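Local structure of ATP-dependent zinc metalloprotease FtsH (Thermotoga maritima, 4M8A) at residues B[10-15]-B[55-60]. The protein is a membrane-bound, ATP-dependent zinc metalloprotease, represented here by its periplasmic domain, that probably degrades cytoplasmic and membrane proteins. Sequence-based numbering, arbitrary orientation. Where two conformers were deposited one is given.
Sequences TSFVQM and SQLIEK
Phe12 and Leu57 meet through Phe12 CE2 and Leu57 CD1, 4.2 Å apart, and the leucine methyl approaches the ring obliquely. The CB of Leu57 already points at the other helix, and chi2 (68°) helps to place CD1; Phe12, with CG anti to the backbone N (chi1 164°), reaches Leu57 only with the far end of its ring. They bridge a wide separation, since the nearest CA atoms, those of Val13 and Leu57, are 9.1 Å apart. The second approach is of a different kind, a charged end beside a methyl. Lys60 is fully extended, all four of its torsions being near 180°, and its NZ comes 4.4 Å from Val13 CG1; the ammonium also forms a long, weak ion pair with Glu17 OE2, four residues after Val13 on helix 9-17.

No hydrogen bond crosses between the segments, and the 110 Å² buried between them is small. Phe12 also packs on Leu34 and Val36 of strand 33-38 and on Val26 of strand 23-29, while Ile58, next to Leu57 in the sequence, touches Ile28. The two helices therefore share one face of the mixed four-stranded sheet, and helix 55-63 lies in the beta-alpha-beta crossover that joins the parallel outermost strands 43-47 and 67-71, in the alpha-beta-beta-beta-alpha-beta topology of this FtsH periplasmic domain.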
# COMPACT_ATOMS: atom_id res chain seq x y z
N THR B 10 -13.15 11.41 -11.83
CA THR B 10 -12.49 12.18 -10.77
C THR B 10 -13.17 11.98 -9.42
O THR B 10 -12.50 11.77 -8.41
CB THR B 10 -12.47 13.67 -11.13
OG1 THR B 10 -11.80 13.81 -12.38
CG2 THR B 10 -11.71 14.47 -10.09
N SER B 11 -14.50 12.03 -9.41
CA SER B 11 -15.25 11.86 -8.18
C SER B 11 -15.10 10.44 -7.63
O SER B 11 -15.05 10.24 -6.41
CB SER B 11 -16.73 12.21 -8.36
OG SER B 11 -16.91 13.62 -8.51
N PHE B 12 -14.98 9.46 -8.53
CA PHE B 12 -14.73 8.07 -8.14
C PHE B 12 -13.39 7.96 -7.42
O PHE B 12 -13.31 7.37 -6.34
CB PHE B 12 -14.74 7.17 -9.38
CG PHE B 12 -14.12 5.82 -9.16
CD1 PHE B 12 -14.67 4.91 -8.27
CD2 PHE B 12 -12.99 5.44 -9.87
CE1 PHE B 12 -14.10 3.66 -8.07
CE2 PHE B 12 -12.41 4.20 -9.69
CZ PHE B 12 -12.96 3.30 -8.79
N VAL B 13 -12.35 8.52 -8.02
CA VAL B 13 -11.03 8.51 -7.39
C VAL B 13 -11.09 9.20 -6.02
O VAL B 13 -10.51 8.69 -5.05
CB VAL B 13 -9.95 9.12 -8.30
CG1 VAL B 13 -8.64 9.26 -7.57
CG2 VAL B 13 -9.78 8.27 -9.56
N GLN B 14 -11.82 10.32 -5.96
CA GLN B 14 -12.08 11.08 -4.73
C GLN B 14 -12.68 10.21 -3.62
O GLN B 14 -12.35 10.35 -2.43
CB GLN B 14 -13.04 12.26 -5.01
CG GLN B 14 -12.38 13.58 -5.40
CD GLN B 14 -13.34 14.66 -5.93
OE1 GLN B 14 -14.56 14.47 -5.98
NE2 GLN B 14 -12.78 15.79 -6.35
N MET B 15 -13.58 9.32 -4.01
CA MET B 15 -14.25 8.39 -3.09
C MET B 15 -13.32 7.28 -2.61
O MET B 15 -13.35 6.90 -1.44
CB MET B 15 -15.49 7.80 -3.73
CG MET B 15 -16.61 8.79 -3.82
SD MET B 15 -18.00 8.13 -4.73
CE MET B 15 -18.29 6.62 -3.83
N SER B 55 -3.29 -1.19 -13.92
CA SER B 55 -2.84 -2.07 -12.84
C SER B 55 -2.57 -1.30 -11.56
O SER B 55 -2.70 -1.86 -10.47
CB SER B 55 -1.58 -2.82 -13.26
OG SER B 55 -0.49 -1.92 -13.45
N GLN B 56 -2.20 -0.03 -11.69
CA GLN B 56 -1.93 0.80 -10.52
C GLN B 56 -3.21 1.07 -9.76
O GLN B 56 -3.25 0.97 -8.53
CB GLN B 56 -1.27 2.11 -10.95
CG GLN B 56 -0.67 2.90 -9.82
CD GLN B 56 0.22 4.01 -10.34
OE1 GLN B 56 0.85 3.87 -11.39
NE2 GLN B 56 0.29 5.11 -9.60
N LEU B 57 -4.28 1.39 -10.49
CA LEU B 57 -5.59 1.61 -9.88
C LEU B 57 -6.10 0.34 -9.23
O LEU B 57 -6.58 0.34 -8.10
CB LEU B 57 -6.60 2.09 -10.91
CG LEU B 57 -8.07 2.12 -10.44
CD1 LEU B 57 -8.31 3.20 -9.37
CD2 LEU B 57 -9.02 2.30 -11.62
N ILE B 58 -5.98 -0.76 -9.97
CA ILE B 58 -6.50 -2.03 -9.48
C ILE B 58 -5.79 -2.50 -8.22
O ILE B 58 -6.44 -2.91 -7.26
CB ILE B 58 -6.47 -3.11 -10.60
CG1 ILE B 58 -7.46 -2.68 -11.70
CG2 ILE B 58 -6.84 -4.47 -10.05
CD1 ILE B 58 -7.31 -3.40 -13.03
N GLU B 59 -4.47 -2.45 -8.19
CA GLU B 59 -3.82 -2.94 -6.98
C GLU B 59 -4.05 -1.98 -5.82
O GLU B 59 -4.11 -2.42 -4.67
CB GLU B 59 -2.35 -3.28 -7.23
CG GLU B 59 -2.12 -4.36 -8.30
CD GLU B 59 -2.75 -5.73 -7.97
OE1 GLU B 59 -2.83 -6.10 -6.78
OE2 GLU B 59 -3.13 -6.44 -8.92
N LYS B 60 -4.23 -0.69 -6.11
CA LYS B 60 -4.63 0.28 -5.09
C LYS B 60 -5.99 -0.05 -4.46
O LYS B 60 -6.13 -0.04 -3.23
CB LYS B 60 -4.69 1.69 -5.68
CG LYS B 60 -5.22 2.77 -4.74
CD LYS B 60 -5.26 4.13 -5.45
CE LYS B 60 -6.06 5.17 -4.67
NZ LYS B 60 -6.02 6.51 -5.34